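Local coordinates for RNA-directed RNA polymerase (Infectious pancreatic necrosis virus, PDB 3ZED), which catalyses RNA-directed synthesis of RNA for a birnavirus and is probably found both free and covalently attached to the genomic RNA, at residues I390-L393 with W398-I401; D379-M384 with A494-P499; I517-K522 with V577-R582. All blocks are in the same frame, centred on the assembly; numbering follows the deposited sequence. Where two conformers were deposited one is given.

Contact 1: I390-L393 with W398-I401; sequences IYIL and WYSI
Main-chain hydrogen bonds join I390 to I401 and I392 to Y399, each pair bonded in both directions. I390 N to I401 O spans 2.7 Å; the return bond, I401 N to I390 O, is 2.8 Å. Y399 O accepts from I392 N at 2.9 Å and also receives the CA-H of Y391, with Y391 CA 3.3 Å from Y399 O. Together these bonds make an antiparallel hairpin, the central two strands of the four-stranded palm sheet. Residues 390-393 directly follow the ADN sequence that replaces GDD in motif C of birnavirus polymerases. Aromatic packing lies on the face of Y391, S400, L393 and W398. W398 has CG anti to its backbone N (chi1 176°), which lays the indole beside Y391, with W398 CZ2 3.5 Å from Y391 CD1. The planes are 22° apart but strongly offset, leaving little ring-on-ring overlap. S400 OG meets Y391 CE1, while W398 NE1 bonds L558 O, and Y391 OH bonds D559 O and L561 N. On the face of I390, I392, Y399 and I401 the packing is mainly aliphatic: I392 CD1 meets I401 CD1 at 3.7 Å, and helix 476-493 covers I390 and I392.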
ATOM      1  N   ILE B 390      -4.156   9.803  -9.273  1.00 36.16           N
ATOM      2  CA  ILE B 390      -4.868  11.087  -9.294  1.00 35.85           C
ATOM      3  C   ILE B 390      -5.945  10.997 -10.365  1.00 38.57           C
ATOM      4  O   ILE B 390      -5.691  10.483 -11.456  1.00 36.17           O
ATOM      5  CB  ILE B 390      -3.932  12.306  -9.536  1.00 39.10           C
ATOM      6  CG1 ILE B 390      -2.865  12.423  -8.443  1.00 39.69           C
ATOM      7  CG2 ILE B 390      -4.708  13.628  -9.720  1.00 38.77           C
ATOM      8  CD1 ILE B 390      -1.571  13.214  -8.897  1.00 40.67           C
ATOM      9  N   TYR B 391      -7.147  11.494 -10.047  1.00 35.36           N
ATOM     10  CA  TYR B 391      -8.251  11.577 -10.995  1.00 34.04           C
ATOM     11  C   TYR B 391      -8.671  13.014 -11.072  1.00 39.19           C
ATOM     12  O   TYR B 391      -8.911  13.625 -10.032  1.00 38.81           O
ATOM     13  CB  TYR B 391      -9.423  10.669 -10.583  1.00 33.88           C
ATOM     14  CG  TYR B 391      -9.004   9.218 -10.499  1.00 34.19           C
ATOM     15  CD1 TYR B 391      -8.918   8.427 -11.649  1.00 34.63           C
ATOM     16  CD2 TYR B 391      -8.613   8.654  -9.285  1.00 33.20           C
ATOM     17  CE1 TYR B 391      -8.494   7.103 -11.581  1.00 34.55           C
ATOM     18  CE2 TYR B 391      -8.202   7.323  -9.206  1.00 33.33           C
ATOM     19  CZ  TYR B 391      -8.135   6.556 -10.358  1.00 38.19           C
ATOM     20  OH  TYR B 391      -7.720   5.257 -10.279  1.00 40.25           O
ATOM     21  N   ILE B 392      -8.708  13.571 -12.298  1.00 37.03           N
ATOM     22  CA  ILE B 392      -9.113  14.949 -12.538  1.00 37.75           C
ATOM     23  C   ILE B 392     -10.261  14.995 -13.544  1.00 44.60           C
ATOM     24  O   ILE B 392     -10.183  14.424 -14.638  1.00 45.38           O
ATOM     25  CB  ILE B 392      -7.918  15.856 -12.976  1.00 40.41           C
ATOM     26  CG1 ILE B 392      -6.979  16.141 -11.790  1.00 39.96           C
ATOM     27  CG2 ILE B 392      -8.393  17.182 -13.632  1.00 41.57           C
ATOM     28  CD1 ILE B 392      -5.597  16.675 -12.167  1.00 34.74           C
ATOM     29  N   LEU B 393     -11.311  15.719 -13.165  1.00 42.89           N
ATOM     30  CA  LEU B 393     -12.450  16.027 -14.016  1.00 43.03           C
ATOM     31  C   LEU B 393     -12.376  17.521 -14.331  1.00 46.23           C
ATOM     32  O   LEU B 393     -12.556  18.339 -13.438  1.00 45.21           O
ATOM     33  CB  LEU B 393     -13.777  15.657 -13.316  1.00 43.34           C
ATOM     34  CG  LEU B 393     -15.093  15.681 -14.139  1.00 48.45           C
ATOM     35  CD1 LEU B 393     -16.227  15.115 -13.326  1.00 47.12           C
ATOM     36  CD2 LEU B 393     -15.516  17.098 -14.523  1.00 53.66           C
ATOM     37  N   TRP B 398     -12.450  13.300 -18.295  1.00 40.48           N
ATOM     38  CA  TRP B 398     -11.979  12.535 -17.143  1.00 38.37           C
ATOM     39  C   TRP B 398     -10.530  12.110 -17.408  1.00 40.46           C
ATOM     40  O   TRP B 398     -10.232  11.488 -18.445  1.00 39.48           O
ATOM     41  CB  TRP B 398     -12.887  11.312 -16.887  1.00 35.23           C
ATOM     42  CG  TRP B 398     -12.416  10.414 -15.779  1.00 34.63           C
ATOM     43  CD1 TRP B 398     -11.665   9.282 -15.905  1.00 36.51           C
ATOM     44  CD2 TRP B 398     -12.693  10.559 -14.367  1.00 34.17           C
ATOM     45  NE1 TRP B 398     -11.475   8.700 -14.667  1.00 36.27           N
ATOM     46  CE2 TRP B 398     -12.108   9.455 -13.708  1.00 37.47           C
ATOM     47  CE3 TRP B 398     -13.413  11.493 -13.606  1.00 36.05           C
ATOM     48  CZ2 TRP B 398     -12.224   9.255 -12.326  1.00 36.65           C
ATOM     49  CZ3 TRP B 398     -13.493  11.318 -12.225  1.00 37.75           C
ATOM     50  CH2 TRP B 398     -12.913  10.208 -11.600  1.00 37.41           C
ATOM     51  N   TYR B 399      -9.631  12.485 -16.490  1.00 36.00           N
ATOM     52  CA  TYR B 399      -8.217  12.143 -16.599  1.00 36.94           C
ATOM     53  C   TYR B 399      -7.769  11.259 -15.460  1.00 41.14           C
ATOM     54  O   TYR B 399      -8.034  11.548 -14.300  1.00 41.97           O
ATOM     55  CB  TYR B 399      -7.322  13.393 -16.637  1.00 39.15           C
ATOM     56  CG  TYR B 399      -7.650  14.352 -17.757  1.00 40.92           C
ATOM     57  CD1 TYR B 399      -7.059  14.218 -19.012  1.00 42.46           C
ATOM     58  CD2 TYR B 399      -8.530  15.413 -17.556  1.00 42.62           C
ATOM     59  CE1 TYR B 399      -7.343  15.115 -20.042  1.00 46.39           C
ATOM     60  CE2 TYR B 399      -8.819  16.315 -18.576  1.00 44.95           C
ATOM     61  CZ  TYR B 399      -8.222  16.165 -19.820  1.00 53.41           C
ATOM     62  OH  TYR B 399      -8.529  17.041 -20.838  1.00 53.84           O
ATOM     63  N   SER B 400      -7.080  10.196 -15.804  1.00 37.99           N
ATOM     64  CA  SER B 400      -6.449   9.311 -14.849  1.00 38.25           C
ATOM     65  C   SER B 400      -4.959   9.573 -14.940  1.00 42.40           C
ATOM     66  O   SER B 400      -4.376   9.394 -16.014  1.00 42.68           O
ATOM     67  CB  SER B 400      -6.793   7.858 -15.148  1.00 41.71           C
ATOM     68  OG  SER B 400      -6.162   7.006 -14.211  1.00 45.41           O
ATOM     69  N   ILE B 401      -4.375  10.107 -13.856  1.00 37.66           N
ATOM     70  CA  ILE B 401      -2.959  10.448 -13.788  1.00 38.04           C
ATOM     71  C   ILE B 401      -2.309   9.570 -12.729  1.00 43.06           C
ATOM     72  O   ILE B 401      -2.779   9.525 -11.590  1.00 42.25           O
ATOM     73  CB  ILE B 401      -2.734  11.980 -13.515  1.00 41.96           C
ATOM     74  CG1 ILE B 401      -3.381  12.853 -14.603  1.00 42.36           C
ATOM     75  CG2 ILE B 401      -1.242  12.335 -13.341  1.00 41.74           C
ATOM     76  CD1 ILE B 401      -4.420  13.717 -14.091  1.00 47.05           C
TER

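Contact 2: D379-M384 with A494-P499; sequences DEDLVM and AGKPNP
K496 reaches D381 through the outer half of its side chain, the two groups approaching from opposite directions. From CB the chain starts with CG anti to the carbonyl carbon and runs on extended through CG; its flank rests on W491 of the preceding helix. K496 CD comes to 3.6 Å from D381 OD2, and a bend here (chi3 -87°) carries CE and NZ past that oxygen. K496 CE follows at 3.4 Å from D381 OD2. The tip, K496 NZ, donates to D381 OD2 at 3.0 Å in a salt bridge, arriving on the anti side of the oxygen and 17° out of the carboxylate plane; K496 NZ also passes 3.7 Å from D381 CB. The lysine stands where helix 476-493 ends in a Schellman motif, with G495 as the C-prime residue and K496 N bonded to W491 O. D381 sits just before strand 382-386, an edge strand of the palm sheet, so the bridge ties the loop behind the helix to that edge, while Q394 NE2, from the adjacent strand 389-394, bonds K496 O. One ammonium on one carboxylate oxygen, at a partly exposed site, implies a modest electrostatic link that solvent probably screens.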
ATOM      1  N   ASP B 379     -20.789  22.786 -13.670  1.00 60.89           N
ATOM      2  CA  ASP B 379     -19.559  23.165 -14.375  1.00 61.75           C
ATOM      3  C   ASP B 379     -18.390  23.399 -13.361  1.00 64.81           C
ATOM      4  O   ASP B 379     -17.666  24.406 -13.424  1.00 64.88           O
ATOM      5  CB  ASP B 379     -19.792  24.370 -15.308  1.00 66.63           C
ATOM      6  CG  ASP B 379     -18.798  24.457 -16.454  1.00 88.63           C
ATOM      7  OD1 ASP B 379     -18.704  23.477 -17.251  1.00 88.73           O
ATOM      8  OD2 ASP B 379     -18.109  25.494 -16.559  1.00101.95           O
ATOM      9  N   GLU B 380     -18.242  22.438 -12.420  1.00 59.10           N
ATOM     10  CA  GLU B 380     -17.218  22.425 -11.380  1.00 57.86           C
ATOM     11  C   GLU B 380     -16.157  21.372 -11.685  1.00 60.01           C
ATOM     12  O   GLU B 380     -16.489  20.270 -12.143  1.00 57.65           O
ATOM     13  CB  GLU B 380     -17.831  22.133 -10.000  1.00 59.03           C
ATOM     14  CG  GLU B 380     -18.784  23.193  -9.470  1.00 70.38           C
ATOM     15  CD  GLU B 380     -19.635  22.765  -8.287  1.00 91.20           C
ATOM     16  OE1 GLU B 380     -19.575  21.576  -7.896  1.00 80.12           O
ATOM     17  OE2 GLU B 380     -20.389  23.618  -7.767  1.00 88.00           O
ATOM     18  N   ASP B 381     -14.877  21.718 -11.428  1.00 55.24           N
ATOM     19  CA  ASP B 381     -13.755  20.804 -11.598  1.00 52.58           C
ATOM     20  C   ASP B 381     -13.749  19.848 -10.429  1.00 51.25           C
ATOM     21  O   ASP B 381     -14.305  20.152  -9.383  1.00 51.75           O
ATOM     22  CB  ASP B 381     -12.417  21.570 -11.711  1.00 55.78           C
ATOM     23  CG  ASP B 381     -12.287  22.458 -12.942  1.00 71.76           C
ATOM     24  OD1 ASP B 381     -12.845  22.100 -14.000  1.00 71.23           O
ATOM     25  OD2 ASP B 381     -11.615  23.506 -12.848  1.00 83.85           O
ATOM     26  N   LEU B 382     -13.143  18.691 -10.600  1.00 45.59           N
ATOM     27  CA  LEU B 382     -13.122  17.679  -9.547  1.00 44.44           C
ATOM     28  C   LEU B 382     -11.766  16.981  -9.508  1.00 45.30           C
ATOM     29  O   LEU B 382     -11.172  16.713 -10.562  1.00 44.50           O
ATOM     30  CB  LEU B 382     -14.252  16.665  -9.847  1.00 44.02           C
ATOM     31  CG  LEU B 382     -14.696  15.678  -8.775  1.00 48.31           C
ATOM     32  CD1 LEU B 382     -15.296  16.399  -7.542  1.00 50.00           C
ATOM     33  CD2 LEU B 382     -15.747  14.746  -9.357  1.00 49.59           C
ATOM     34  N   VAL B 383     -11.282  16.700  -8.296  1.00 38.38           N
ATOM     35  CA  VAL B 383     -10.043  15.976  -8.096  1.00 36.85           C
ATOM     36  C   VAL B 383     -10.279  14.877  -7.061  1.00 42.47           C
ATOM     37  O   VAL B 383     -11.017  15.066  -6.099  1.00 43.92           O
ATOM     38  CB  VAL B 383      -8.808  16.880  -7.768  1.00 40.87           C
ATOM     39  CG1 VAL B 383      -8.881  17.506  -6.370  1.00 40.68           C
ATOM     40  CG2 VAL B 383      -7.498  16.110  -7.954  1.00 39.66           C
ATOM     41  N   MET B 384      -9.687  13.707  -7.304  1.00 39.36           N
ATOM     42  CA  MET B 384      -9.748  12.543  -6.411  1.00 37.29           C
ATOM     43  C   MET B 384      -8.361  11.977  -6.282  1.00 39.17           C
ATOM     44  O   MET B 384      -7.612  11.965  -7.271  1.00 38.67           O
ATOM     45  CB  MET B 384     -10.736  11.474  -6.899  1.00 38.18           C
ATOM     46  CG  MET B 384     -12.157  11.972  -6.999  1.00 42.71           C
ATOM     47  SD  MET B 384     -13.219  10.599  -7.385  1.00 46.56           S
ATOM     48  CE  MET B 384     -14.640  11.426  -8.017  1.00 44.86           C
ATOM     49  N   ALA B 494      -1.154  26.520 -10.058  1.00 52.69           N
ATOM     50  CA  ALA B 494      -0.909  26.916 -11.453  1.00 52.35           C
ATOM     51  C   ALA B 494      -2.204  27.300 -12.215  1.00 57.64           C
ATOM     52  O   ALA B 494      -2.147  27.555 -13.422  1.00 57.70           O
ATOM     53  CB  ALA B 494      -0.179  25.801 -12.189  1.00 51.17           C
ATOM     54  N   GLY B 495      -3.336  27.366 -11.509  1.00 55.00           N
ATOM     55  CA  GLY B 495      -4.623  27.751 -12.081  1.00 55.87           C
ATOM     56  C   GLY B 495      -5.331  26.629 -12.807  1.00 60.65           C
ATOM     57  O   GLY B 495      -6.039  26.876 -13.787  1.00 61.38           O
ATOM     58  N   LYS B 496      -5.149  25.386 -12.311  1.00 55.94           N
ATOM     59  CA  LYS B 496      -5.709  24.135 -12.816  1.00 54.11           C
ATOM     60  C   LYS B 496      -5.472  23.968 -14.355  1.00 57.44           C
ATOM     61  O   LYS B 496      -6.448  23.802 -15.110  1.00 57.81           O
ATOM     62  CB  LYS B 496      -7.203  23.985 -12.434  1.00 56.81           C
ATOM     63  CG  LYS B 496      -7.436  23.952 -10.921  1.00 62.11           C
ATOM     64  CD  LYS B 496      -8.874  23.697 -10.529  1.00 64.41           C
ATOM     65  CE  LYS B 496      -9.719  24.938 -10.455  1.00 71.80           C
ATOM     66  NZ  LYS B 496     -11.137  24.609 -10.138  1.00 78.33           N
ATOM     67  N   PRO B 497      -4.196  23.974 -14.843  1.00 51.69           N
ATOM     68  CA  PRO B 497      -3.969  23.743 -16.286  1.00 50.41           C
ATOM     69  C   PRO B 497      -4.436  22.345 -16.693  1.00 51.05           C
ATOM     70  O   PRO B 497      -4.310  21.396 -15.911  1.00 47.94           O
ATOM     71  CB  PRO B 497      -2.447  23.882 -16.441  1.00 52.15           C
ATOM     72  CG  PRO B 497      -1.899  23.561 -15.080  1.00 56.06           C
ATOM     73  CD  PRO B 497      -2.912  24.108 -14.120  1.00 52.65           C
ATOM     74  N   ASN B 498      -4.994  22.229 -17.905  1.00 48.41           N
ATOM     75  CA  ASN B 498      -5.490  20.970 -18.424  1.00 46.52           C
ATOM     76  C   ASN B 498      -4.370  19.913 -18.412  1.00 52.36           C
ATOM     77  O   ASN B 498      -3.265  20.204 -18.852  1.00 53.31           O
ATOM     78  CB  ASN B 498      -6.072  21.151 -19.827  1.00 42.89           C
ATOM     79  CG  ASN B 498      -6.680  19.896 -20.377  1.00 54.83           C
ATOM     80  OD1 ASN B 498      -5.971  18.984 -20.820  1.00 45.68           O
ATOM     81  ND2 ASN B 498      -7.999  19.789 -20.284  1.00 44.95           N
ATOM     82  N   PRO B 499      -4.637  18.682 -17.919  1.00 49.49           N
ATOM     83  CA  PRO B 499      -3.584  17.654 -17.865  1.00 49.37           C
ATOM     84  C   PRO B 499      -2.856  17.352 -19.191  1.00 56.60           C
ATOM     85  O   PRO B 499      -1.737  16.839 -19.128  1.00 55.79           O
ATOM     86  CB  PRO B 499      -4.337  16.422 -17.348  1.00 48.85           C
ATOM     87  CG  PRO B 499      -5.384  16.997 -16.472  1.00 53.01           C
ATOM     88  CD  PRO B 499      -5.873  18.184 -17.276  1.00 50.26           C
TER

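Contact 3: I517-K522 with V577-R582; sequences IERELK and VLENER
R519 and E579 meet as a salt bridge, their side chains arriving from opposite directions. The bridge runs from R519 NH1 to E579 OE2 at 2.5 Å, a distance too short to be taken at face value; E579 was also modelled in two conformers, so the exact geometry is doubtful. In this conformer the guanidinium and carboxylate planes stand 74° apart, so the two groups do not form the flat, two-pronged pairing that such ions can make. R519 leaves the strand with CG trans to N (chi1 -167°) and then bends at chi3, which presents NH1 to the acid. E579 bends at chi2, and its second oxygen, OE1, is hydrogen-bonded to S564 OG, so a neighbouring strand helps to hold the carboxylate. Weaker electrostatics surround the pair: R519 NH2 has a long, weak ion pair with D559, and E581 OE1 lies 5.9 Å from R519 NH2, without contact. In the backbone, E518 and R519 both face S400 in a classic beta bulge on strand 515-521, one of the two outermost strands of the palm sheet. E579 occupies the N-cap position between strand 573-578 and helix 580-588. The bridge therefore spans from the palm sheet to the three-stranded antiparallel sheet, with strand 556-560 touching both side chains through E557.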
ATOM      1  N   ILE B 517      -0.180  10.778 -17.756  1.00 42.94           N
ATOM      2  CA  ILE B 517      -1.604  10.710 -18.026  1.00 41.78           C
ATOM      3  C   ILE B 517      -1.816   9.326 -18.600  1.00 44.43           C
ATOM      4  O   ILE B 517      -1.299   9.011 -19.678  1.00 43.98           O
ATOM      5  CB  ILE B 517      -2.093  11.876 -18.943  1.00 45.24           C
ATOM      6  CG1 ILE B 517      -2.153  13.216 -18.184  1.00 45.96           C
ATOM      7  CG2 ILE B 517      -3.485  11.560 -19.494  1.00 44.81           C
ATOM      8  CD1 ILE B 517      -0.888  13.881 -17.850  1.00 57.50           C
ATOM      9  N   GLU B 518      -2.522   8.487 -17.843  1.00 40.97           N
ATOM     10  CA  GLU B 518      -2.782   7.091 -18.177  1.00 40.84           C
ATOM     11  C   GLU B 518      -4.063   6.896 -18.959  1.00 46.30           C
ATOM     12  O   GLU B 518      -4.193   5.900 -19.688  1.00 45.57           O
ATOM     13  CB  GLU B 518      -2.837   6.243 -16.890  1.00 41.14           C
ATOM     14  CG  GLU B 518      -1.489   6.120 -16.188  1.00 50.63           C
ATOM     15  CD  GLU B 518      -0.378   5.367 -16.906  1.00 70.63           C
ATOM     16  OE1 GLU B 518      -0.612   4.833 -18.017  1.00 66.11           O
ATOM     17  OE2 GLU B 518       0.732   5.285 -16.334  1.00 62.75           O
ATOM     18  N   ARG B 519      -5.015   7.828 -18.808  1.00 42.55           N
ATOM     19  CA  ARG B 519      -6.311   7.742 -19.468  1.00 41.92           C
ATOM     20  C   ARG B 519      -6.920   9.103 -19.634  1.00 44.25           C
ATOM     21  O   ARG B 519      -6.842   9.940 -18.740  1.00 41.31           O
ATOM     22  CB  ARG B 519      -7.255   6.847 -18.642  1.00 42.56           C
ATOM     23  CG  ARG B 519      -8.512   6.423 -19.371  1.00 61.63           C
ATOM     24  CD  ARG B 519      -9.098   5.175 -18.758  1.00 73.11           C
ATOM     25  NE  ARG B 519      -8.195   4.029 -18.845  1.00 75.15           N
ATOM     26  CZ  ARG B 519      -8.609   2.782 -18.970  1.00 73.55           C
ATOM     27  NH1 ARG B 519      -9.896   2.513 -19.035  1.00 55.54           N
ATOM     28  NH2 ARG B 519      -7.732   1.789 -19.031  1.00 64.30           N
ATOM     29  N   GLU B 520      -7.550   9.307 -20.775  1.00 43.55           N
ATOM     30  CA  GLU B 520      -8.276  10.505 -21.121  1.00 44.73           C
ATOM     31  C   GLU B 520      -9.624  10.051 -21.662  1.00 50.59           C
ATOM     32  O   GLU B 520      -9.699   9.340 -22.670  1.00 52.13           O
ATOM     33  CB  GLU B 520      -7.487  11.356 -22.126  1.00 47.17           C
ATOM     34  CG  GLU B 520      -8.211  12.627 -22.540  1.00 61.07           C
ATOM     35  CD  GLU B 520      -7.584  13.407 -23.677  1.00 83.51           C
ATOM     36  OE1 GLU B 520      -7.080  12.772 -24.632  1.00 81.47           O
ATOM     37  OE2 GLU B 520      -7.651  14.657 -23.639  1.00 70.22           O
ATOM     38  N   LEU B 521     -10.680  10.401 -20.945  1.00 45.70           N
ATOM     39  CA  LEU B 521     -12.043  10.032 -21.317  1.00 44.43           C
ATOM     40  C   LEU B 521     -12.739  11.317 -21.752  1.00 46.78           C
ATOM     41  O   LEU B 521     -13.225  12.081 -20.920  1.00 46.63           O
ATOM     42  CB  LEU B 521     -12.738   9.330 -20.118  1.00 43.27           C
ATOM     43  CG  LEU B 521     -14.081   8.691 -20.340  1.00 48.63           C
ATOM     44  CD1 LEU B 521     -14.010   7.672 -21.457  1.00 50.66           C
ATOM     45  CD2 LEU B 521     -14.563   8.004 -19.064  1.00 45.95           C
ATOM     46  N   LYS B 522     -12.702  11.588 -23.060  1.00 41.88           N
ATOM     47  CA  LYS B 522     -13.268  12.788 -23.685  1.00 41.63           C
ATOM     48  C   LYS B 522     -14.794  12.722 -23.773  1.00 44.23           C
ATOM     49  O   LYS B 522     -15.371  11.628 -23.777  1.00 42.68           O
ATOM     50  CB  LYS B 522     -12.677  12.990 -25.088  1.00 44.01           C
ATOM     51  CG  LYS B 522     -11.287  13.602 -25.077  1.00 63.61           C
ATOM     52  CD  LYS B 522     -10.714  13.728 -26.480  1.00 77.39           C
ATOM     53  CE  LYS B 522      -9.456  14.567 -26.501  1.00 91.78           C
ATOM     54  NZ  LYS B 522      -8.641  14.336 -27.729  1.00 99.70           N
ATOM     55  N   VAL B 577     -17.930  -2.544 -12.870  1.00 31.39           N
ATOM     56  CA  VAL B 577     -17.453  -3.687 -13.625  1.00 30.78           C
ATOM     57  C   VAL B 577     -15.933  -3.513 -13.715  1.00 33.38           C
ATOM     58  O   VAL B 577     -15.423  -2.387 -13.963  1.00 29.76           O
ATOM     59  CB  VAL B 577     -18.113  -3.965 -15.011  1.00 34.02           C
ATOM     60  CG1 VAL B 577     -19.589  -4.294 -14.870  1.00 33.08           C
ATOM     61  CG2 VAL B 577     -17.871  -2.841 -16.029  1.00 33.59           C
ATOM     62  N   LEU B 578     -15.210  -4.608 -13.489  1.00 30.64           N
ATOM     63  CA  LEU B 578     -13.755  -4.554 -13.554  1.00 30.82           C
ATOM     64  C   LEU B 578     -13.327  -4.049 -14.916  1.00 35.98           C
ATOM     65  O   LEU B 578     -13.902  -4.506 -15.911  1.00 37.25           O
ATOM     66  CB  LEU B 578     -13.157  -5.954 -13.285  1.00 30.37           C
ATOM     67  CG  LEU B 578     -11.639  -5.990 -13.133  1.00 32.73           C
ATOM     68  CD1 LEU B 578     -11.182  -5.199 -11.880  1.00 31.76           C
ATOM     69  CD2 LEU B 578     -11.164  -7.405 -13.045  1.00 33.58           C
ATOM     70  N   GLU B 579     -12.358  -3.099 -14.966  1.00 33.72           N
ATOM     71  CA  GLU B 579     -11.823  -2.570 -16.221  0.53 34.05           C
ATOM     72  C   GLU B 579     -11.500  -3.740 -17.152  1.00 35.66           C
ATOM     73  O   GLU B 579     -10.903  -4.717 -16.697  1.00 34.02           O
ATOM     74  CB  GLU B 579     -10.576  -1.709 -15.958  0.53 35.75           C
ATOM     75  CG  GLU B 579     -10.428  -0.546 -16.931  0.53 50.98           C
ATOM     76  CD  GLU B 579     -11.446   0.570 -16.795  0.53 69.59           C
ATOM     77  OE1 GLU B 579     -12.085   0.673 -15.725  0.53 66.78           O
ATOM     78  OE2 GLU B 579     -11.642   1.321 -17.774  0.53 70.19           O
ATOM     79  N   ASN B 580     -11.959  -3.678 -18.412  1.00 32.85           N
ATOM     80  CA  ASN B 580     -11.825  -4.748 -19.414  1.00 33.64           C
ATOM     81  C   ASN B 580     -10.430  -5.420 -19.489  1.00 37.60           C
ATOM     82  O   ASN B 580     -10.364  -6.653 -19.442  1.00 34.90           O
ATOM     83  CB  ASN B 580     -12.239  -4.280 -20.807  1.00 32.51           C
ATOM     84  CG  ASN B 580     -12.206  -5.405 -21.833  1.00 48.47           C
ATOM     85  OD1 ASN B 580     -12.872  -6.428 -21.696  1.00 36.71           O
ATOM     86  ND2 ASN B 580     -11.328  -5.307 -22.806  1.00 39.37           N
ATOM     87  N   GLU B 581      -9.350  -4.641 -19.596  1.00 36.05           N
ATOM     88  CA  GLU B 581      -7.979  -5.175 -19.709  1.00 36.44           C
ATOM     89  C   GLU B 581      -7.601  -6.040 -18.494  1.00 39.80           C
ATOM     90  O   GLU B 581      -6.997  -7.094 -18.663  1.00 41.07           O
ATOM     91  CB  GLU B 581      -6.977  -4.026 -19.881  1.00 38.13           C
ATOM     92  CG  GLU B 581      -5.690  -4.418 -20.590  1.00 54.13           C
ATOM     93  CD  GLU B 581      -4.767  -3.241 -20.873  1.00 85.73           C
ATOM     94  OE1 GLU B 581      -4.112  -2.751 -19.923  1.00 77.93           O
ATOM     95  OE2 GLU B 581      -4.716  -2.796 -22.044  1.00 86.98           O
ATOM     96  N   ARG B 582      -7.973  -5.608 -17.292  1.00 34.89           N
ATOM     97  CA  ARG B 582      -7.749  -6.357 -16.049  1.00 35.36           C
ATOM     98  C   ARG B 582      -8.586  -7.646 -16.026  1.00 37.22           C
ATOM     99  O   ARG B 582      -8.085  -8.694 -15.627  1.00 35.91           O
ATOM    100  CB  ARG B 582      -8.118  -5.497 -14.827  1.00 33.21           C
ATOM    101  CG  ARG B 582      -7.218  -4.302 -14.655  1.00 37.58           C
ATOM    102  CD  ARG B 582      -7.528  -3.634 -13.335  1.00 43.57           C
ATOM    103  NE  ARG B 582      -6.840  -2.351 -13.256  1.00 56.95           N
ATOM    104  CZ  ARG B 582      -6.211  -1.901 -12.178  1.00 75.95           C
ATOM    105  NH1 ARG B 582      -6.187  -2.625 -11.061  1.00 56.52           N
ATOM    106  NH2 ARG B 582      -5.615  -0.714 -12.198  1.00 70.95           N
TER

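Contact 1 is the buried core of the group; contact 2 lies at the surface and contact 3 is partly buried. All three reach the four-stranded palm sheet. Residues 390-393 and 398-401 are on its inner strands, 382-384 in contact 2 belong to one edge, and strand 515-521, in contact 3, is the other edge. Backbone bonds connect them: L393 N to L382 O on one flank, S400 O to E518 N on the other. Contact 1 relies on main-chain bonding and apolar or aromatic packing, whereas contacts 2 and 3 each consist of a single ion pair. These tie opposite edges to different neighbours: the loop after helix 476-493, and the start of helix 580-588.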